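Local coordinates for protein succinyl-CoA:3-ketoacid-coenzyme A transferase subunit B (Bacillus subtilis, PDB 3CDK) that probably catalyses the transfer of coenzyme A from succinyl-CoA to a 3-oxo acid, giving a 3-oxoacyl-CoA and succinate, at residues Q17-G22 and I100-L105; G107-E112 and K159-P164; I145-N150 and I175-V180. All coordinates share one frame; numbering follows the deposited sequence.

Contact 1 closes first along the chain; contacts 2 and 3 then alternate, in the order 107-112, 145-150, 159-164, 175-180. Contacts 1 and 3 lie about 19 Å apart between centres and share the large mixed sheet, in which strand 102-105 pairs in parallel with 141-145 and that strand with 173-175; L105 O and I145 N make a probable hydrogen bond between them. Contact 2 belongs to the separate three-stranded sheet, about 23 Å from contact 1 and about 13 Å from contact 3, centre to centre. The M146 side chain of contact 3 packs on the backbone of 107-110, one point where the small sheet meets the main one.

Contact 1: residues Q17-G22 and I100-L105; sequences QEIKDG and IDLAIL
The flat group facing L102 is the peptide between E18 and I19, and CD2 of L102 stands over one face of it, 3.9 Å from E18 O. The same methyl also lies 3.9 Å from E18 CB, so it covers the start of the E18 side chain as well as the backbone. At the edge of the contact the carboxylate of D101 comes only loosely near the G22 carbonyl, and its OD2 takes a hydrogen bond from N24 N instead. The E18 chain bends at chi2, and its carboxylate is met by arginines outside the two segments: R141 at OE1, R14 and R173 at OE2. With these three gathered round it, the buried acid would probably stay ionised.

The remaining contact is apolar. L102 extends with CG anti to the backbone N (chi1 -179°), which carries CD2 to the loop, where it lies 4.1 Å from I19 CG1. The two side chains cross at about a right angle. Further along, I19 CD1 meets I104 CD1 at 4.2 Å, methyl to methyl. No hydrogen bond joins the two segments.

The loop leading from helix 5-16 to strand 24-27 thus covers the L102 and I104 side of strand 102-105, while A103 and L105 pack against helix 132-138. Backbone bonds of L102 to N26, and of A103 to R141 and V143, place the strand between 24-27 and 141-145.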
# COMPACT_ATOMS: atom_id res chain seq x y z
N GLN B 17 20.40 -26.32 1.88
CA GLN B 17 20.42 -26.47 3.33
C GLN B 17 20.02 -25.23 4.13
O GLN B 17 19.88 -25.30 5.34
CB GLN B 17 21.82 -26.89 3.77
CG GLN B 17 22.39 -28.05 2.99
CD GLN B 17 23.75 -28.45 3.50
OE1 GLN B 17 24.14 -28.08 4.61
NE2 GLN B 17 24.49 -29.19 2.68
N GLU B 18 19.84 -24.09 3.46
CA GLU B 18 19.45 -22.89 4.18
C GLU B 18 17.92 -22.80 4.32
O GLU B 18 17.40 -22.09 5.21
CB GLU B 18 20.03 -21.64 3.53
CG GLU B 18 21.56 -21.62 3.37
CD GLU B 18 22.33 -21.51 4.68
OE1 GLU B 18 22.12 -20.53 5.42
OE2 GLU B 18 23.18 -22.39 4.96
N ILE B 19 17.22 -23.54 3.51
CA ILE B 19 15.78 -23.55 3.57
C ILE B 19 15.26 -24.48 4.67
O ILE B 19 15.37 -25.69 4.58
CB ILE B 19 15.28 -23.95 2.19
CG1 ILE B 19 15.58 -22.80 1.22
CG2 ILE B 19 13.82 -24.20 2.21
CD1 ILE B 19 16.13 -23.25 -0.03
N LYS B 20 14.73 -23.91 5.74
CA LYS B 20 14.15 -24.73 6.77
C LYS B 20 12.63 -24.73 6.55
O LYS B 20 12.07 -23.77 6.02
CB LYS B 20 14.55 -24.21 8.16
CG LYS B 20 15.91 -23.51 8.20
CD LYS B 20 17.08 -24.45 7.92
CE LYS B 20 17.99 -24.62 9.13
NZ LYS B 20 17.45 -25.58 10.19
N ASP B 21 11.97 -25.83 6.91
CA ASP B 21 10.53 -25.95 6.72
C ASP B 21 9.79 -24.67 7.16
O ASP B 21 10.15 -24.06 8.15
CB ASP B 21 9.99 -27.17 7.49
CG ASP B 21 8.61 -27.63 6.99
OD1 ASP B 21 8.04 -26.98 6.08
OD2 ASP B 21 8.09 -28.65 7.48
N GLY B 22 8.77 -24.27 6.40
CA GLY B 22 7.86 -23.19 6.83
C GLY B 22 8.26 -21.81 6.37
O GLY B 22 7.47 -20.89 6.43
N ILE B 100 9.89 -11.76 4.56
CA ILE B 100 10.70 -12.78 3.90
C ILE B 100 11.85 -13.24 4.83
O ILE B 100 12.68 -12.46 5.28
CB ILE B 100 11.23 -12.25 2.54
CG1 ILE B 100 10.07 -11.74 1.69
CG2 ILE B 100 12.06 -13.30 1.80
CD1 ILE B 100 9.19 -12.85 1.16
N ASP B 101 11.84 -14.53 5.11
CA ASP B 101 12.80 -15.18 6.00
C ASP B 101 14.21 -15.31 5.43
O ASP B 101 15.18 -15.37 6.17
CB ASP B 101 12.27 -16.58 6.30
CG ASP B 101 10.94 -16.54 7.04
OD1 ASP B 101 10.85 -15.78 8.04
OD2 ASP B 101 10.01 -17.27 6.62
N LEU B 102 14.32 -15.36 4.11
CA LEU B 102 15.56 -15.70 3.44
C LEU B 102 15.55 -15.23 2.01
O LEU B 102 14.59 -15.47 1.27
CB LEU B 102 15.80 -17.23 3.47
CG LEU B 102 17.09 -17.72 2.80
CD1 LEU B 102 18.36 -17.30 3.61
CD2 LEU B 102 17.07 -19.23 2.55
N ALA B 103 16.64 -14.59 1.61
CA ALA B 103 16.87 -14.29 0.20
C ALA B 103 18.22 -14.82 -0.17
O ALA B 103 19.24 -14.50 0.46
CB ALA B 103 16.79 -12.81 -0.06
N ILE B 104 18.23 -15.70 -1.17
CA ILE B 104 19.48 -16.20 -1.73
C ILE B 104 19.74 -15.42 -3.00
O ILE B 104 18.86 -15.33 -3.84
CB ILE B 104 19.39 -17.72 -1.96
CG1 ILE B 104 18.93 -18.41 -0.66
CG2 ILE B 104 20.73 -18.27 -2.43
CD1 ILE B 104 18.65 -19.93 -0.79
N LEU B 105 20.92 -14.80 -3.13
CA LEU B 105 21.27 -13.97 -4.32
C LEU B 105 22.62 -14.34 -4.85
O LEU B 105 23.46 -14.83 -4.10
CB LEU B 105 21.36 -12.47 -4.00
CG LEU B 105 20.30 -11.72 -3.20
CD1 LEU B 105 20.53 -11.90 -1.73
CD2 LEU B 105 20.32 -10.20 -3.54

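Contact 2: residues G107-E112 and K159-P164; sequences GMEVSE and KTCSLP
E109 overlaps L163, the two side chains crossing at about a right angle with E109 OE1 3.8 Å from L163 CG. Its chain is extended beyond CG (chi2 179°), which delivers the carboxylate to the backbone of 159-164. There E109 OE1 accepts S162 N at 2.7 Å. This donor comes from the syn side, 17° out of the carboxylate plane. A weaker bond to E109 OE1 comes from L163 N at 3.3 Å. The second oxygen, OE2, accepts the hydroxyl OG of S162, so both oxygens are used and the carboxylate is held against rotation. With E109 replaced by an alanine, S162 N and OG would probably lose their acceptors, L163 N its weak one, and a gap would be likely beside L163.

The backbones of M108 and E109 both hydrogen-bond with A117, making a classic beta bulge at the start of strand 109-111, which runs between 116-117 and 157-158 in the small sheet. L163 CD1 also reaches M108 CB at 3.8 Å, and L163 packs on A117. C161 SG lies 3.9 Å from E109 CB and also approaches S111 CB. At the far end the E112 and K159 side chains lie alongside, pointing the same way, with E112 CG 3.8 Å from K159 CA.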
# COMPACT_ATOMS: atom_id res chain seq x y z
N GLY B 107 26.28 -12.98 -6.88
CA GLY B 107 27.13 -11.86 -6.59
C GLY B 107 28.24 -11.73 -7.60
O GLY B 107 28.68 -12.73 -8.14
N MET B 108 28.67 -10.50 -7.85
CA MET B 108 29.90 -10.26 -8.59
C MET B 108 31.13 -10.08 -7.66
O MET B 108 32.26 -10.39 -8.06
CB MET B 108 29.74 -9.06 -9.53
CG MET B 108 29.18 -9.41 -10.90
SD MET B 108 28.16 -8.05 -11.54
CE MET B 108 27.61 -8.84 -13.08
N GLU B 109 30.88 -9.59 -6.43
CA GLU B 109 31.92 -9.37 -5.41
C GLU B 109 31.26 -9.33 -4.05
O GLU B 109 30.11 -8.89 -3.94
CB GLU B 109 32.63 -8.03 -5.60
CG GLU B 109 33.76 -7.99 -6.58
CD GLU B 109 34.37 -6.59 -6.70
OE1 GLU B 109 33.83 -5.63 -6.11
OE2 GLU B 109 35.40 -6.44 -7.39
N VAL B 110 31.99 -9.77 -3.03
CA VAL B 110 31.61 -9.59 -1.64
C VAL B 110 32.84 -9.06 -0.90
O VAL B 110 33.98 -9.26 -1.34
CB VAL B 110 31.04 -10.89 -1.03
CG1 VAL B 110 30.76 -10.73 0.43
CG2 VAL B 110 29.77 -11.29 -1.69
N SER B 111 32.63 -8.36 0.22
CA SER B 111 33.74 -7.74 0.96
C SER B 111 33.76 -8.21 2.39
O SER B 111 32.76 -8.78 2.87
CB SER B 111 33.65 -6.20 0.93
OG SER B 111 32.69 -5.70 1.86
N GLU B 112 34.90 -7.97 3.05
CA GLU B 112 35.16 -8.23 4.48
C GLU B 112 33.98 -7.97 5.40
O GLU B 112 33.68 -8.78 6.29
CB GLU B 112 36.32 -7.34 4.97
CG GLU B 112 37.69 -7.87 4.66
CD GLU B 112 38.80 -6.91 4.97
OE1 GLU B 112 38.55 -5.73 5.25
OE2 GLU B 112 39.96 -7.33 4.93
N LYS B 159 38.65 -7.06 0.38
CA LYS B 159 38.66 -6.10 1.48
C LYS B 159 37.57 -5.11 1.20
O LYS B 159 36.67 -4.93 1.99
CB LYS B 159 39.97 -5.33 1.56
CG LYS B 159 41.08 -6.07 2.22
CD LYS B 159 41.88 -5.18 3.17
CE LYS B 159 42.64 -6.06 4.13
NZ LYS B 159 44.05 -5.60 4.34
N THR B 160 37.67 -4.46 0.07
CA THR B 160 36.72 -3.45 -0.30
C THR B 160 36.23 -3.73 -1.72
O THR B 160 36.98 -4.20 -2.56
CB THR B 160 37.33 -2.04 -0.11
OG1 THR B 160 36.55 -1.09 -0.82
CG2 THR B 160 38.75 -1.96 -0.63
N CYS B 161 34.95 -3.49 -1.99
CA CYS B 161 34.39 -3.82 -3.30
C CYS B 161 34.85 -2.82 -4.33
O CYS B 161 34.95 -1.64 -4.02
CB CYS B 161 32.87 -3.84 -3.27
SG CYS B 161 32.19 -5.43 -2.78
N SER B 162 35.14 -3.29 -5.54
CA SER B 162 35.54 -2.39 -6.63
C SER B 162 34.35 -2.04 -7.53
O SER B 162 34.45 -1.20 -8.41
CB SER B 162 36.67 -2.99 -7.42
OG SER B 162 36.23 -4.19 -8.00
N LEU B 163 33.21 -2.66 -7.30
CA LEU B 163 32.05 -2.45 -8.15
C LEU B 163 30.93 -1.71 -7.42
O LEU B 163 30.87 -1.72 -6.20
CB LEU B 163 31.53 -3.80 -8.65
CG LEU B 163 32.50 -4.61 -9.52
CD1 LEU B 163 31.91 -5.98 -9.74
CD2 LEU B 163 32.79 -3.92 -10.86
N PRO B 164 30.02 -1.10 -8.16
CA PRO B 164 28.89 -0.46 -7.51
C PRO B 164 28.20 -1.39 -6.54
O PRO B 164 27.97 -2.56 -6.88
CB PRO B 164 27.95 -0.15 -8.67
CG PRO B 164 28.90 0.10 -9.78
CD PRO B 164 29.98 -0.94 -9.61

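Contact 3: residues I145-N150 and I175-V180; sequences IMEHVN and ITDLAV
T176 forms an ST turn and an ST motif, and H148 joins it from the other segment. T176 OG1 accepts L178 N at 2.9 Å and, three residues on, A179 N at 2.7 Å. T176 OG1 also makes a hydrogen bond with H148 ND1 at 2.9 Å, in which either atom could be the donor. Three partners thus fix this buried hydroxyl. The imidazole presents its edge to T176, whose CB lies in the ring plane. Over one face comes L178 CD2, a CH-pi contact 4.0 Å from the centroid of the H148 ring and 27° off its normal. Having CG anti to the backbone N (chi1 -155°) turns the ring so that its ND1 edge meets T176 and one face lies under L178. Its NE2 is hydrogen-bonded to T206 OG1, so both ring nitrogens have partners and the ring's rotation is fixed.

The backbone at H148 is held too: H148 N donates to D177 OD1 at 2.9 Å, meeting the carboxylate on its syn side. Nearer the sheet, I145 and I175 form a parallel bridge, and M146 N donates to I175 O at 3.1 Å. That bond is close to straight, with an N-H...O angle of 160°.

Strands 141-145 and 173-175 therefore end side by side, and their following turns stay joined. Helix 5-16 lies against I145, I175, E147 and D177; beyond the T176 turn the chain enters strand 179-184, where A179 and V180 pack on strand 187-193.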
# COMPACT_ATOMS: atom_id res chain seq x y z
N ILE B 145 25.51 -16.88 -3.08
CA ILE B 145 26.32 -17.95 -3.64
C ILE B 145 27.05 -17.41 -4.81
O ILE B 145 26.42 -16.86 -5.71
CB ILE B 145 25.52 -19.14 -4.12
CG1 ILE B 145 24.26 -18.67 -4.88
CG2 ILE B 145 25.21 -20.07 -2.95
CD1 ILE B 145 23.32 -19.80 -5.28
N MET B 146 28.37 -17.59 -4.81
CA MET B 146 29.24 -16.98 -5.80
C MET B 146 30.51 -17.80 -6.02
O MET B 146 31.08 -18.33 -5.06
CB MET B 146 29.59 -15.58 -5.31
CG MET B 146 30.34 -14.71 -6.31
SD MET B 146 30.63 -13.08 -5.57
CE MET B 146 31.85 -13.44 -4.29
N GLU B 147 30.95 -17.91 -7.28
CA GLU B 147 32.24 -18.50 -7.59
C GLU B 147 33.29 -17.64 -6.89
O GLU B 147 33.18 -16.41 -6.85
CB GLU B 147 32.49 -18.59 -9.11
CG GLU B 147 32.74 -20.03 -9.57
CD GLU B 147 33.98 -20.22 -10.45
OE1 GLU B 147 33.84 -20.10 -11.69
OE2 GLU B 147 35.09 -20.54 -9.91
N HIS B 148 34.26 -18.30 -6.28
CA HIS B 148 35.24 -17.64 -5.44
C HIS B 148 36.18 -16.76 -6.27
O HIS B 148 36.59 -15.68 -5.83
CB HIS B 148 36.05 -18.71 -4.70
CG HIS B 148 36.66 -18.26 -3.42
ND1 HIS B 148 36.09 -18.51 -2.19
CD2 HIS B 148 37.82 -17.60 -3.17
CE1 HIS B 148 36.86 -18.00 -1.24
NE2 HIS B 148 37.92 -17.45 -1.81
N VAL B 149 36.49 -17.24 -7.48
CA VAL B 149 37.50 -16.70 -8.38
C VAL B 149 36.89 -16.43 -9.76
O VAL B 149 36.02 -17.19 -10.22
CB VAL B 149 38.68 -17.69 -8.49
CG1 VAL B 149 39.56 -17.40 -9.67
CG2 VAL B 149 39.52 -17.65 -7.23
N ASN B 150 37.33 -15.35 -10.40
CA ASN B 150 36.90 -14.99 -11.77
C ASN B 150 37.76 -15.68 -12.85
O ASN B 150 38.77 -16.33 -12.52
CB ASN B 150 36.88 -13.46 -11.96
CG ASN B 150 38.30 -12.85 -12.08
OD1 ASN B 150 39.31 -13.55 -12.24
ND2 ASN B 150 38.36 -11.52 -12.02
N ILE B 175 28.40 -18.41 0.46
CA ILE B 175 28.90 -19.72 0.06
C ILE B 175 29.57 -19.71 -1.33
O ILE B 175 29.00 -19.26 -2.32
CB ILE B 175 27.89 -20.90 0.25
CG1 ILE B 175 27.38 -21.40 -1.07
CG2 ILE B 175 26.73 -20.61 1.25
CD1 ILE B 175 27.35 -22.83 -1.13
N THR B 176 30.81 -20.18 -1.39
CA THR B 176 31.48 -20.26 -2.68
C THR B 176 31.60 -21.72 -3.07
O THR B 176 31.03 -22.58 -2.41
CB THR B 176 32.88 -19.59 -2.68
OG1 THR B 176 33.80 -20.33 -1.85
CG2 THR B 176 32.78 -18.15 -2.24
N ASP B 177 32.31 -21.99 -4.16
CA ASP B 177 32.61 -23.36 -4.56
C ASP B 177 33.72 -23.88 -3.67
O ASP B 177 34.04 -25.08 -3.69
CB ASP B 177 33.06 -23.42 -6.03
CG ASP B 177 34.00 -22.27 -6.42
OD1 ASP B 177 33.91 -21.16 -5.82
OD2 ASP B 177 34.82 -22.47 -7.33
N LEU B 178 34.30 -22.98 -2.88
CA LEU B 178 35.44 -23.33 -2.04
C LEU B 178 35.11 -23.31 -0.56
O LEU B 178 35.56 -24.18 0.20
CB LEU B 178 36.61 -22.37 -2.32
CG LEU B 178 37.60 -22.69 -3.45
CD1 LEU B 178 37.03 -23.42 -4.71
CD2 LEU B 178 38.34 -21.41 -3.83
N ALA B 179 34.29 -22.33 -0.15
CA ALA B 179 34.17 -22.03 1.27
C ALA B 179 32.81 -21.54 1.68
O ALA B 179 32.00 -21.14 0.84
CB ALA B 179 35.21 -21.02 1.68
N VAL B 180 32.57 -21.59 2.99
CA VAL B 180 31.44 -20.90 3.55
C VAL B 180 31.95 -19.86 4.55
O VAL B 180 32.86 -20.16 5.36
CB VAL B 180 30.48 -21.86 4.24
CG1 VAL B 180 29.15 -21.13 4.58
CG2 VAL B 180 30.24 -23.07 3.37